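Local coordinates for antibiotic biosynthesis monooxygenase (Rhodospirillum rubrum, PDB 4HL9), which is assigned to the antibiotic biosynthesis monooxygenase family and probably acts as a small dimeric monooxygenase, though its substrate is not established, at residues Leu41-Glu46 with Pro98-His103; Lys50-Pro55 with Ala59-Val64; Gln66-His71 with His103-Gly108. One frame throughout, in Å; residues are numbered along the deposited sequence.

Contact 1 (Leu41-Glu46 with Pro98-His103); sequences LPLYRE and PLINAH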
ATOM      1  N   LEU A  41      13.069  14.650   2.796  1.00 18.77           N
ATOM      2  CA  LEU A  41      11.957  15.166   2.023  1.00 19.17           C
ATOM      3  C   LEU A  41      12.341  15.629   0.599  1.00 19.32           C
ATOM      4  O   LEU A  41      11.728  15.157  -0.351  1.00 18.71           O
ATOM      5  CB  LEU A  41      11.140  16.206   2.809  1.00 19.50           C
ATOM      6  CG  LEU A  41      10.185  15.568   3.843  1.00 19.73           C
ATOM      7  CD1 LEU A  41       9.616  16.624   4.838  1.00 23.35           C
ATOM      8  CD2 LEU A  41       9.031  14.844   3.126  1.00 22.07           C
ATOM      9  N   PRO A  42      13.372  16.507   0.448  1.00 19.62           N
ATOM     10  CA  PRO A  42      13.765  16.950  -0.903  1.00 19.11           C
ATOM     11  C   PRO A  42      14.222  15.801  -1.809  1.00 19.16           C
ATOM     12  O   PRO A  42      14.034  15.870  -3.020  1.00 19.48           O
ATOM     13  CB  PRO A  42      14.952  17.896  -0.642  1.00 19.83           C
ATOM     14  CG  PRO A  42      14.789  18.325   0.794  1.00 20.60           C
ATOM     15  CD  PRO A  42      14.229  17.124   1.486  1.00 19.67           C
ATOM     16  N   LEU A  43      14.854  14.796  -1.210  1.00 18.14           N
ATOM     17  CA  LEU A  43      15.315  13.592  -1.895  1.00 19.16           C
ATOM     18  C   LEU A  43      14.107  12.792  -2.417  1.00 19.47           C
ATOM     19  O   LEU A  43      14.060  12.417  -3.590  1.00 18.41           O
ATOM     20  CB  LEU A  43      16.134  12.739  -0.921  1.00 18.58           C
ATOM     21  CG  LEU A  43      17.616  13.033  -0.655  1.00 21.73           C
ATOM     22  CD1 LEU A  43      18.010  14.470  -0.898  1.00 23.73           C
ATOM     23  CD2 LEU A  43      18.115  12.501   0.694  1.00 21.40           C
ATOM     24  N   TYR A  44      13.123  12.576  -1.541  1.00 18.62           N
ATOM     25  CA  TYR A  44      11.867  11.929  -1.926  1.00 18.95           C
ATOM     26  C   TYR A  44      11.158  12.696  -3.059  1.00 19.96           C
ATOM     27  O   TYR A  44      10.652  12.077  -3.996  1.00 19.74           O
ATOM     28  CB  TYR A  44      10.932  11.803  -0.714  1.00 17.32           C
ATOM     29  CG  TYR A  44      11.173  10.616   0.206  1.00 17.73           C
ATOM     30  CD1 TYR A  44      11.095   9.310  -0.254  1.00 15.62           C
ATOM     31  CD2 TYR A  44      11.408  10.812   1.572  1.00 17.62           C
ATOM     32  CE1 TYR A  44      11.284   8.227   0.619  1.00 18.81           C
ATOM     33  CE2 TYR A  44      11.604   9.755   2.432  1.00 18.47           C
ATOM     34  CZ  TYR A  44      11.533   8.474   1.968  1.00 16.79           C
ATOM     35  OH  TYR A  44      11.735   7.450   2.841  1.00 16.62           O
ATOM     36  N   ARG A  45      11.115  14.028  -2.975  1.00 20.47           N
ATOM     37  CA  ARG A  45      10.459  14.827  -4.015  1.00 22.46           C
ATOM     38  C   ARG A  45      11.105  14.641  -5.406  1.00 22.39           C
ATOM     39  O   ARG A  45      10.405  14.448  -6.412  1.00 21.89           O
ATOM     40  CB  ARG A  45      10.413  16.314  -3.636  1.00 23.33           C
ATOM     41  CG  ARG A  45       9.569  16.650  -2.404  1.00 27.46           C
ATOM     42  CD  ARG A  45       9.456  18.163  -2.258  1.00 35.28           C
ATOM     43  NE  ARG A  45       9.737  18.634  -0.899  1.00 40.96           N
ATOM     44  CZ  ARG A  45       8.916  18.497   0.143  1.00 42.96           C
ATOM     45  NH1 ARG A  45       7.743  17.880   0.017  1.00 44.46           N
ATOM     46  NH2 ARG A  45       9.279  18.972   1.328  1.00 44.88           N
ATOM     47  N   GLU A  46      12.436  14.660  -5.451  1.00 22.34           N
ATOM     48  CA  GLU A  46      13.163  14.387  -6.703  1.00 22.35           C
ATOM     49  C   GLU A  46      12.955  12.941  -7.174  1.00 21.16           C
ATOM     50  O   GLU A  46      12.751  12.708  -8.356  1.00 21.25           O
ATOM     51  CB  GLU A  46      14.667  14.693  -6.578  1.00 22.56           C
ATOM     52  CG  GLU A  46      15.438  14.538  -7.914  1.00 25.05           C
ATOM     53  CD  GLU A  46      16.947  14.757  -7.793  1.00 28.87           C
ATOM     54  OE1 GLU A  46      17.427  15.182  -6.717  1.00 26.56           O
ATOM     55  OE2 GLU A  46      17.655  14.497  -8.788  1.00 31.48           O
ATOM     56  N   PRO A  98      19.939   5.197  -1.616  1.00 20.46           N
ATOM     57  CA  PRO A  98      20.907   5.031  -0.521  1.00 20.10           C
ATOM     58  C   PRO A  98      21.058   6.306   0.322  1.00 20.12           C
ATOM     59  O   PRO A  98      21.227   6.202   1.539  1.00 19.46           O
ATOM     60  CB  PRO A  98      22.213   4.671  -1.245  1.00 20.60           C
ATOM     61  CG  PRO A  98      21.743   4.068  -2.574  1.00 21.02           C
ATOM     62  CD  PRO A  98      20.542   4.895  -2.934  1.00 20.12           C
ATOM     63  N   LEU A  99      20.952   7.486  -0.291  1.00 19.62           N
ATOM     64  CA  LEU A  99      21.015   8.731   0.479  1.00 20.00           C
ATOM     65  C   LEU A  99      19.857   8.871   1.482  1.00 20.27           C
ATOM     66  O   LEU A  99      20.035   9.414   2.571  1.00 20.91           O
ATOM     67  CB  LEU A  99      21.062   9.949  -0.430  1.00 19.80           C
ATOM     68  CG  LEU A  99      22.294  10.121  -1.336  1.00 20.53           C
ATOM     69  CD1 LEU A  99      22.043  11.308  -2.239  1.00 18.64           C
ATOM     70  CD2 LEU A  99      23.558  10.283  -0.467  1.00 19.78           C
ATOM     71  N   ILE A 100      18.686   8.378   1.089  1.00 19.62           N
ATOM     72  CA  ILE A 100      17.530   8.256   1.964  1.00 18.97           C
ATOM     73  C   ILE A 100      17.736   7.206   3.027  1.00 19.19           C
ATOM     74  O   ILE A 100      17.553   7.476   4.226  1.00 19.51           O
ATOM     75  CB  ILE A 100      16.240   7.979   1.152  1.00 18.60           C
ATOM     76  CG1 ILE A 100      15.885   9.228   0.359  1.00 18.05           C
ATOM     77  CG2 ILE A 100      15.091   7.597   2.103  1.00 17.14           C
ATOM     78  CD1 ILE A 100      14.989   8.977  -0.921  1.00 17.60           C
ATOM     79  N   ASN A 101      18.162   6.017   2.612  1.00 19.32           N
ATOM     80  CA  ASN A 101      18.322   4.904   3.522  1.00 20.41           C
ATOM     81  C   ASN A 101      19.435   5.083   4.559  1.00 19.96           C
ATOM     82  O   ASN A 101      19.409   4.425   5.575  1.00 19.52           O
ATOM     83  CB  ASN A 101      18.516   3.594   2.772  1.00 21.41           C
ATOM     84  CG  ASN A 101      17.267   3.155   2.047  1.00 25.68           C
ATOM     85  OD1 ASN A 101      16.169   3.722   2.227  1.00 27.22           O
ATOM     86  ND2 ASN A 101      17.423   2.135   1.208  1.00 29.34           N
ATOM     87  N   ALA A 102      20.382   5.975   4.294  1.00 19.48           N
ATOM     88  CA  ALA A 102      21.397   6.347   5.289  1.00 20.22           C
ATOM     89  C   ALA A 102      20.757   6.746   6.627  1.00 19.72           C
ATOM     90  O   ALA A 102      21.343   6.561   7.691  1.00 19.90           O
ATOM     91  CB  ALA A 102      22.242   7.493   4.760  1.00 19.96           C
ATOM     92  N   HIS A 103      19.541   7.271   6.549  1.00 19.96           N
ATOM     93  CA  HIS A 103      18.811   7.731   7.725  1.00 20.43           C
ATOM     94  C   HIS A 103      17.679   6.816   8.245  1.00 21.26           C
ATOM     95  O   HIS A 103      16.874   7.250   9.076  1.00 21.50           O
ATOM     96  CB  HIS A 103      18.284   9.121   7.440  1.00 19.75           C
ATOM     97  CG  HIS A 103      19.363  10.122   7.151  1.00 22.56           C
ATOM     98  ND1 HIS A 103      20.298  10.494   8.093  1.00 21.42           N
ATOM     99  CD2 HIS A 103      19.657  10.831   6.033  1.00 23.26           C
ATOM    100  CE1 HIS A 103      21.117  11.393   7.572  1.00 22.33           C
ATOM    101  NE2 HIS A 103      20.753  11.614   6.321  1.00 23.89           N
TER
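Ile100 packs against both Leu43 and Tyr44 and carries most of this contact. Its two branches do different work. Ile100 CG1 lies against Leu43 CB at 3.7 Å, with the leucine and isoleucine alongside, pointing opposite ways. CD1, at the end of that branch, reaches over one face of the Tyr44 ring. Ile100 CD1 sits 4.2 Å from the Tyr44 ring centroid and 20° off the normal, a CH-pi contact displaced toward the rim. The other branch, Ile100 CG2, meets the phenol end, 3.4 Å from Tyr44 OH and 3.7 Å from Tyr44 CZ. The first torsion (chi1 -69°) sets CG1 anti to the carbonyl carbon and CG2 beside the hydroxyl. The extended second torsion carries CD1 on to the ring.

No hydrogen bond crosses between the segments. The polar end of Tyr44 is satisfied by Asp30, on strand 24-32. Ile100 also touches Asp30 and Ile32 of that strand. The contact thus joins helix 37-52 and helix 91-101 beside the antiparallel sheet of a ferredoxin-like alpha+beta fold, the fold of this family. Phe72 meets the Tyr44 ring as well, with the planes at about 40°.

The packing is looser at Leu99, which is exposed. Here Leu43 CD2 comes to Leu99 CB at 4.1 Å, and Leu43 runs across Leu99. The Leu43 side chain is itself partly exposed. Leu43 CD2 also lies 4.0 Å from Ile100 CG1, so this methyl spans the buried and outer parts of the contact. Further along helix 37-52, Glu46 forms a salt bridge with Arg95 of helix 91-101.

Contact 2 (Lys50-Pro55 with Ala59-Val64); sequences KTRQEP and AYDLFV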
ATOM      1  N   LYS A  50      11.404  12.243 -10.892  1.00 24.08           N
ATOM      2  CA  LYS A  50      12.199  11.527 -11.899  1.00 24.05           C
ATOM      3  C   LYS A  50      11.616  10.164 -12.228  1.00 23.57           C
ATOM      4  O   LYS A  50      11.672   9.715 -13.392  1.00 22.89           O
ATOM      5  CB  LYS A  50      13.660  11.335 -11.444  1.00 23.80           C
ATOM      6  CG  LYS A  50      14.571  12.568 -11.425  1.00 26.64           C
ATOM      7  CD  LYS A  50      14.722  13.229 -12.783  1.00 30.49           C
ATOM      8  CE  LYS A  50      15.950  14.174 -12.839  1.00 30.74           C
ATOM      9  NZ  LYS A  50      16.148  15.012 -11.619  1.00 30.88           N
ATOM     10  N   THR A  51      11.082   9.485 -11.210  1.00 22.10           N
ATOM     11  CA  THR A  51      10.483   8.171 -11.434  1.00 21.52           C
ATOM     12  C   THR A  51       9.267   8.287 -12.349  1.00 21.76           C
ATOM     13  O   THR A  51       9.104   7.467 -13.253  1.00 20.34           O
ATOM     14  CB  THR A  51      10.122   7.420 -10.141  1.00 21.24           C
ATOM     15  OG1 THR A  51      11.306   7.159  -9.381  1.00 21.09           O
ATOM     16  CG2 THR A  51       9.468   6.068 -10.468  1.00 22.22           C
ATOM     17  N   ARG A  52       8.434   9.303 -12.117  1.00 22.58           N
ATOM     18  CA  ARG A  52       7.232   9.519 -12.939  1.00 24.13           C
ATOM     19  C   ARG A  52       7.567   9.817 -14.406  1.00 24.77           C
ATOM     20  O   ARG A  52       6.737   9.611 -15.293  1.00 25.50           O
ATOM     21  CB  ARG A  52       6.392  10.655 -12.369  1.00 23.75           C
ATOM     22  CG  ARG A  52       5.615  10.272 -11.115  1.00 23.32           C
ATOM     23  CD  ARG A  52       4.988  11.516 -10.512  1.00 24.71           C
ATOM     24  NE  ARG A  52       4.086  11.193  -9.408  1.00 22.97           N
ATOM     25  CZ  ARG A  52       3.577  12.110  -8.586  1.00 23.49           C
ATOM     26  NH1 ARG A  52       3.895  13.388  -8.735  1.00 22.33           N
ATOM     27  NH2 ARG A  52       2.767  11.748  -7.611  1.00 21.87           N
ATOM     28  N   GLN A  53       8.777  10.312 -14.642  1.00 25.44           N
ATOM     29  CA  GLN A  53       9.296  10.527 -15.998  1.00 26.36           C
ATOM     30  C   GLN A  53       9.866   9.263 -16.659  1.00 25.69           C
ATOM     31  O   GLN A  53      10.271   9.306 -17.815  1.00 25.90           O
ATOM     32  CB  GLN A  53      10.338  11.651 -16.000  1.00 26.01           C
ATOM     33  CG  GLN A  53       9.767  12.989 -15.529  1.00 30.33           C
ATOM     34  CD  GLN A  53      10.828  14.069 -15.382  1.00 34.50           C
ATOM     35  OE1 GLN A  53      12.036  13.783 -15.319  1.00 36.34           O
ATOM     36  NE2 GLN A  53      10.382  15.317 -15.314  1.00 35.19           N
ATOM     37  N   GLU A  54       9.901   8.135 -15.953  1.00 25.16           N
ATOM     38  CA  GLU A  54      10.366   6.904 -16.592  1.00 24.78           C
ATOM     39  C   GLU A  54       9.318   6.469 -17.600  1.00 24.80           C
ATOM     40  O   GLU A  54       8.131   6.466 -17.269  1.00 23.66           O
ATOM     41  CB  GLU A  54      10.595   5.781 -15.585  1.00 25.14           C
ATOM     42  CG  GLU A  54      11.803   6.000 -14.701  1.00 25.11           C
ATOM     43  CD  GLU A  54      11.872   4.999 -13.574  1.00 23.72           C
ATOM     44  OE1 GLU A  54      11.517   3.817 -13.790  1.00 23.91           O
ATOM     45  OE2 GLU A  54      12.311   5.393 -12.475  1.00 22.05           O
ATOM     46  N   PRO A  55       9.754   6.110 -18.832  1.00 24.79           N
ATOM     47  CA  PRO A  55       8.824   5.701 -19.888  1.00 24.97           C
ATOM     48  C   PRO A  55       7.822   4.635 -19.447  1.00 24.36           C
ATOM     49  O   PRO A  55       6.648   4.714 -19.798  1.00 24.50           O
ATOM     50  CB  PRO A  55       9.759   5.120 -20.976  1.00 24.87           C
ATOM     51  CG  PRO A  55      11.022   5.891 -20.843  1.00 25.72           C
ATOM     52  CD  PRO A  55      11.147   6.203 -19.328  1.00 24.75           C
ATOM     53  N   ALA A  59       2.142   4.368 -12.539  1.00 19.86           N
ATOM     54  CA  ALA A  59       1.750   5.290 -11.459  1.00 19.11           C
ATOM     55  C   ALA A  59       2.783   5.223 -10.333  1.00 18.17           C
ATOM     56  O   ALA A  59       3.420   4.196 -10.106  1.00 16.11           O
ATOM     57  CB  ALA A  59       0.318   4.984 -10.947  1.00 19.96           C
ATOM     58  N   TYR A  60       3.013   6.343  -9.663  1.00 17.45           N
ATOM     59  CA  TYR A  60       4.021   6.351  -8.589  1.00 17.21           C
ATOM     60  C   TYR A  60       3.658   7.508  -7.676  1.00 16.84           C
ATOM     61  O   TYR A  60       3.673   8.667  -8.087  1.00 16.90           O
ATOM     62  CB  TYR A  60       5.392   6.572  -9.193  1.00 17.58           C
ATOM     63  CG  TYR A  60       6.595   6.305  -8.315  1.00 17.45           C
ATOM     64  CD1 TYR A  60       7.028   4.995  -8.076  1.00 17.07           C
ATOM     65  CD2 TYR A  60       7.336   7.362  -7.775  1.00 18.59           C
ATOM     66  CE1 TYR A  60       8.152   4.742  -7.329  1.00 17.65           C
ATOM     67  CE2 TYR A  60       8.468   7.119  -6.998  1.00 17.38           C
ATOM     68  CZ  TYR A  60       8.872   5.811  -6.783  1.00 18.96           C
ATOM     69  OH  TYR A  60       9.990   5.545  -6.033  1.00 17.04           O
ATOM     70  N   ASP A  61       3.289   7.180  -6.453  1.00 16.11           N
ATOM     71  CA  ASP A  61       2.761   8.181  -5.535  1.00 15.77           C
ATOM     72  C   ASP A  61       3.313   7.882  -4.161  1.00 15.16           C
ATOM     73  O   ASP A  61       3.463   6.729  -3.793  1.00 14.17           O
ATOM     74  CB  ASP A  61       1.233   8.138  -5.511  1.00 16.40           C
ATOM     75  CG  ASP A  61       0.613   8.518  -6.858  1.00 20.31           C
ATOM     76  OD1 ASP A  61       0.580   9.726  -7.203  1.00 23.58           O
ATOM     77  OD2 ASP A  61       0.189   7.605  -7.580  1.00 22.15           O
ATOM     78  N   LEU A  62       3.611   8.942  -3.417  1.00 13.89           N
ATOM     79  CA  LEU A  62       4.250   8.811  -2.132  1.00 13.44           C
ATOM     80  C   LEU A  62       3.328   9.392  -1.063  1.00 12.88           C
ATOM     81  O   LEU A  62       2.726  10.454  -1.265  1.00 11.72           O
ATOM     82  CB  LEU A  62       5.584   9.571  -2.178  1.00 13.33           C
ATOM     83  CG  LEU A  62       6.327   9.720  -0.840  1.00 14.96           C
ATOM     84  CD1 LEU A  62       6.980   8.418  -0.409  1.00 11.71           C
ATOM     85  CD2 LEU A  62       7.372  10.837  -0.961  1.00 18.03           C
ATOM     86  N   PHE A  63       3.219   8.680   0.054  1.00 12.12           N
ATOM     87  CA  PHE A  63       2.337   9.070   1.151  1.00 12.62           C
ATOM     88  C   PHE A  63       3.100   9.013   2.441  1.00 12.91           C
ATOM     89  O   PHE A  63       4.170   8.396   2.509  1.00 12.81           O
ATOM     90  CB  PHE A  63       1.168   8.090   1.233  1.00 11.76           C
ATOM     91  CG  PHE A  63       0.384   8.014  -0.035  1.00 14.10           C
ATOM     92  CD1 PHE A  63      -0.698   8.858  -0.239  1.00 15.19           C
ATOM     93  CD2 PHE A  63       0.774   7.143  -1.062  1.00 16.24           C
ATOM     94  CE1 PHE A  63      -1.427   8.804  -1.447  1.00 18.40           C
ATOM     95  CE2 PHE A  63       0.063   7.087  -2.254  1.00 15.64           C
ATOM     96  CZ  PHE A  63      -1.047   7.907  -2.435  1.00 17.51           C
ATOM     97  N   VAL A  64       2.523   9.622   3.476  1.00 13.22           N
ATOM     98  CA  VAL A  64       3.119   9.564   4.806  1.00 13.92           C
ATOM     99  C   VAL A  64       2.058   9.149   5.842  1.00 13.94           C
ATOM    100  O   VAL A  64       0.912   9.578   5.766  1.00 14.39           O
ATOM    101  CB  VAL A  64       3.803  10.905   5.178  1.00 14.19           C
ATOM    102  CG1 VAL A  64       2.786  12.047   5.246  1.00 15.91           C
ATOM    103  CG2 VAL A  64       4.589  10.789   6.508  1.00 12.57           C
TER
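Thr51 lays its methyl on the Tyr60 ring, while Arg52 grips the backbone of the same tyrosine. Thr51 CG2 stands 3.4 Å from the ring centroid and only 4° off the normal, a CH-pi contact over the ring centre. Thr51 CB approaches the same face, 3.6 Å from Tyr60 CE2. Arg52 NE donates to Tyr60 O at 2.9 Å, nearly in line with the carbonyl bond (169°). Arg52 NH2 adds a weak bond to Tyr60 O and a salt bridge to Asp61 OD1 at 3.0 Å. The hydrogen bond within that bridge is also weak, and the guanidinium and carboxylate planes are 63° apart.

These contacts tie the end of helix 37-52 to strand 59-65 across the loop between them. This is the return from helix to strand in a split beta-alpha-beta unit of the ferredoxin-like fold. CG2 of Thr51 is anti to the backbone N, while OG1 bonds to Leu47 O one turn back. Together these settle the methyl on the ring. Arg52 is extended from CG to NE, which carries its guanidinium out to the strand. Around the Tyr60 ring lie Phe74 and His87, and Leu47 and Val48 of helix 37-52 also touch the tyrosine.

Contact 3 (Gln66-His71 with His103-Gly108); sequences QKDPGH and HQRQDG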
ATOM      1  N   GLN A  66      -0.120   9.025   9.061  1.00 16.74           N
ATOM      2  CA  GLN A  66      -0.655  10.156   9.857  1.00 18.21           C
ATOM      3  C   GLN A  66      -0.144  10.172  11.308  1.00 19.52           C
ATOM      4  O   GLN A  66      -0.188  11.227  11.984  1.00 18.78           O
ATOM      5  CB  GLN A  66      -2.186  10.169   9.842  1.00 18.23           C
ATOM      6  CG  GLN A  66      -2.820  10.505   8.493  1.00 18.05           C
ATOM      7  CD  GLN A  66      -4.323  10.664   8.592  1.00 19.61           C
ATOM      8  OE1 GLN A  66      -4.956  10.038   9.439  1.00 19.64           O
ATOM      9  NE2 GLN A  66      -4.904  11.474   7.710  1.00 19.77           N
ATOM     10  N   LYS A  67       0.319   9.022  11.782  1.00 19.79           N
ATOM     11  CA  LYS A  67       0.803   8.887  13.169  1.00 22.01           C
ATOM     12  C   LYS A  67       2.332   8.762  13.293  1.00 21.02           C
ATOM     13  O   LYS A  67       2.850   8.598  14.404  1.00 21.99           O
ATOM     14  CB  LYS A  67       0.106   7.708  13.877  1.00 22.20           C
ATOM     15  CG  LYS A  67      -1.420   7.838  13.882  1.00 26.89           C
ATOM     16  CD  LYS A  67      -2.116   6.529  14.276  1.00 32.24           C
ATOM     17  CE  LYS A  67      -3.579   6.482  13.759  1.00 35.04           C
ATOM     18  NZ  LYS A  67      -3.672   6.230  12.273  1.00 33.89           N
ATOM     19  N   ASP A  68       3.042   8.841  12.160  1.00 19.62           N
ATOM     20  CA  ASP A  68       4.504   8.735  12.122  1.00 19.05           C
ATOM     21  C   ASP A  68       5.017   9.506  10.881  1.00 18.38           C
ATOM     22  O   ASP A  68       5.046   8.961   9.777  1.00 17.68           O
ATOM     23  CB  ASP A  68       4.918   7.241  12.114  1.00 18.95           C
ATOM     24  CG  ASP A  68       6.442   7.012  12.090  1.00 20.20           C
ATOM     25  OD1 ASP A  68       7.229   7.948  11.796  1.00 18.75           O
ATOM     26  OD2 ASP A  68       6.857   5.850  12.351  1.00 21.67           O
ATOM     27  N   PRO A  69       5.414  10.782  11.069  1.00 18.18           N
ATOM     28  CA  PRO A  69       5.849  11.669   9.980  1.00 17.82           C
ATOM     29  C   PRO A  69       7.121  11.200   9.288  1.00 17.11           C
ATOM     30  O   PRO A  69       7.519  11.779   8.255  1.00 17.77           O
ATOM     31  CB  PRO A  69       6.110  13.012  10.659  1.00 18.18           C
ATOM     32  CG  PRO A  69       5.556  12.904  12.038  1.00 19.10           C
ATOM     33  CD  PRO A  69       5.316  11.472  12.368  1.00 18.57           C
ATOM     34  N   GLY A  70       7.738  10.171   9.846  1.00 16.22           N
ATOM     35  CA  GLY A  70       8.899   9.538   9.223  1.00 16.78           C
ATOM     36  C   GLY A  70       8.601   8.224   8.530  1.00 16.77           C
ATOM     37  O   GLY A  70       9.522   7.587   8.043  1.00 17.40           O
ATOM     38  N   HIS A  71       7.332   7.810   8.484  1.00 16.09           N
ATOM     39  CA  HIS A  71       6.986   6.497   7.897  1.00 15.68           C
ATOM     40  C   HIS A  71       6.422   6.818   6.515  1.00 15.90           C
ATOM     41  O   HIS A  71       5.298   7.319   6.396  1.00 15.28           O
ATOM     42  CB  HIS A  71       5.999   5.704   8.790  1.00 15.65           C
ATOM     43  CG  HIS A  71       5.493   4.410   8.184  1.00 15.63           C
ATOM     44  ND1 HIS A  71       4.318   3.807   8.588  1.00 17.61           N
ATOM     45  CD2 HIS A  71       5.988   3.622   7.197  1.00 16.23           C
ATOM     46  CE1 HIS A  71       4.119   2.697   7.892  1.00 16.09           C
ATOM     47  NE2 HIS A  71       5.114   2.565   7.033  1.00 16.16           N
ATOM     48  N   HIS A 103      19.541   7.271   6.549  1.00 19.96           N
ATOM     49  CA  HIS A 103      18.811   7.731   7.725  1.00 20.43           C
ATOM     50  C   HIS A 103      17.679   6.816   8.245  1.00 21.26           C
ATOM     51  O   HIS A 103      16.874   7.250   9.076  1.00 21.50           O
ATOM     52  CB  HIS A 103      18.284   9.121   7.440  1.00 19.75           C
ATOM     53  CG  HIS A 103      19.363  10.122   7.151  1.00 22.56           C
ATOM     54  ND1 HIS A 103      20.298  10.494   8.093  1.00 21.42           N
ATOM     55  CD2 HIS A 103      19.657  10.831   6.033  1.00 23.26           C
ATOM     56  CE1 HIS A 103      21.117  11.393   7.572  1.00 22.33           C
ATOM     57  NE2 HIS A 103      20.753  11.614   6.321  1.00 23.89           N
ATOM     58  N   GLN A 104      17.603   5.571   7.774  1.00 21.18           N
ATOM     59  CA  GLN A 104      16.514   4.668   8.205  1.00 21.91           C
ATOM     60  C   GLN A 104      16.627   4.251   9.676  1.00 22.72           C
ATOM     61  O   GLN A 104      17.728   4.055  10.191  1.00 22.31           O
ATOM     62  CB  GLN A 104      16.456   3.424   7.342  1.00 21.94           C
ATOM     63  CG  GLN A 104      17.598   2.462   7.584  1.00 22.64           C
ATOM     64  CD  GLN A 104      17.568   1.248   6.670  1.00 24.69           C
ATOM     65  OE1 GLN A 104      17.113   1.322   5.529  1.00 25.59           O
ATOM     66  NE2 GLN A 104      18.061   0.131   7.169  1.00 22.22           N
ATOM     67  N   ARG A 105      15.491   4.101  10.350  1.00 23.31           N
ATOM     68  CA  ARG A 105      15.523   3.630  11.737  1.00 24.87           C
ATOM     69  C   ARG A 105      15.492   2.100  11.824  1.00 25.85           C
ATOM     70  O   ARG A 105      15.945   1.517  12.817  1.00 26.17           O
ATOM     71  CB  ARG A 105      14.443   4.322  12.598  1.00 25.28           C
ATOM     72  CG  ARG A 105      12.999   4.008  12.286  1.00 26.00           C
ATOM     73  CD  ARG A 105      12.075   4.615  13.366  1.00 27.35           C
ATOM     74  NE  ARG A 105      11.450   5.812  12.836  1.00 31.19           N
ATOM     75  CZ  ARG A 105      10.139   6.021  12.796  1.00 31.34           C
ATOM     76  NH1 ARG A 105       9.301   5.131  13.331  1.00 29.67           N
ATOM     77  NH2 ARG A 105       9.674   7.139  12.240  1.00 31.48           N
ATOM     78  N   GLN A 106      14.990   1.460  10.767  1.00 26.10           N
ATOM     79  CA  GLN A 106      14.904  -0.004  10.640  1.00 27.57           C
ATOM     80  C   GLN A 106      14.915  -0.271   9.139  1.00 27.46           C
ATOM     81  O   GLN A 106      14.691   0.651   8.360  1.00 26.36           O
ATOM     82  CB  GLN A 106      13.584  -0.572  11.177  1.00 28.34           C
ATOM     83  CG  GLN A 106      12.788   0.285  12.158  1.00 31.79           C
ATOM     84  CD  GLN A 106      11.272   0.094  12.057  1.00 34.86           C
ATOM     85  OE1 GLN A 106      10.768  -0.933  11.571  1.00 36.47           O
ATOM     86  NE2 GLN A 106      10.536   1.106  12.505  1.00 36.76           N
ATOM     87  N   ASP A 107      15.152  -1.520   8.730  1.00 27.82           N
ATOM     88  CA  ASP A 107      15.046  -1.877   7.312  1.00 28.28           C
ATOM     89  C   ASP A 107      13.656  -1.540   6.763  1.00 27.25           C
ATOM     90  O   ASP A 107      12.647  -1.637   7.475  1.00 27.55           O
ATOM     91  CB  ASP A 107      15.283  -3.369   7.082  1.00 29.25           C
ATOM     92  CG  ASP A 107      16.716  -3.787   7.330  1.00 32.96           C
ATOM     93  OD1 ASP A 107      17.667  -3.097   6.861  1.00 35.65           O
ATOM     94  OD2 ASP A 107      16.879  -4.838   7.981  1.00 37.26           O
ATOM     95  N   GLY A 108      13.613  -1.148   5.497  1.00 26.38           N
ATOM     96  CA  GLY A 108      12.341  -0.916   4.821  1.00 25.63           C
ATOM     97  C   GLY A 108      11.739  -2.236   4.366  1.00 25.20           C
ATOM     98  O   GLY A 108      12.346  -3.305   4.521  1.00 25.18           O
TER
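Asp68 and Arg105 meet end-on in a two-pronged salt bridge. Arg105 NH2 donates to Asp68 OD1 at 2.6 Å. Arg105 NH1 donates to Asp68 OD2 at 2.7 Å. OD1 receives its bond at the syn lone pair, and OD2 is also met on its syn side. The two flat groups are nearly coplanar, 14° apart. Each nitrogen bonds a different oxygen. The near-flat pairing suits two bonds at once, which hold both groups against rotation.

The two side chains reach toward one another head-on. In Asp68, CG is anti to the backbone N (chi1 -179°), and the carboxylate is carried toward the arginine. Arg105 has the less common first torsion, with CG lying between the backbone N and the carbonyl carbon (chi1 67°). Its chain then bends at chi3, and this turns the guanidinium to present its NH1-NH2 edge to the carboxylate.

Both groups have further partners. Asp68 OD1 also accepts from Gly70 N at 3.0 Å, on its anti side and out of the carboxylate plane. Arg105 NH2 makes a second bond to Ile32 O. One oxygen thus serves both the turn and the salt bridge, and one nitrogen links the turn to strand 24-32. Gly70 CA lies 3.9 Å from Arg105 NH2.

Asp68 to His71 is a type I beta turn, closed by the backbone bond from His71 N to Asp68 O. The bond from Gly70 N to Asp68 OD1 adds an Asx turn. The turn forms part of the connection between antiparallel strands 59-65 and 71-78, pinned by Arg105 to strand 104-115 at the far side of this chain's sheet.

How the contacts relate
Contacts 1 and 2 both use helix 37-52. Each has two buried touching residues and a more exposed side. Contact 1 has no hydrogen bond or charge pair between its segments, whereas contact 2 adds an ionic rim to its aromatic packing. The two touch through Tyr44 CB and Leu62 CD2, 3.7 Å apart. Contact 3 is also only partly buried and lies furthest from the chain's centre. It rests on charge and joins a turn to strand 104-115. It shares His103 with contact 1, where helix 91-101 leads into that strand. Contacts 2 and 3 lie on opposite sides of the chain's centre, about 19 Å apart between centres, yet Val64 packs on 66-71. All three reach the second subunit.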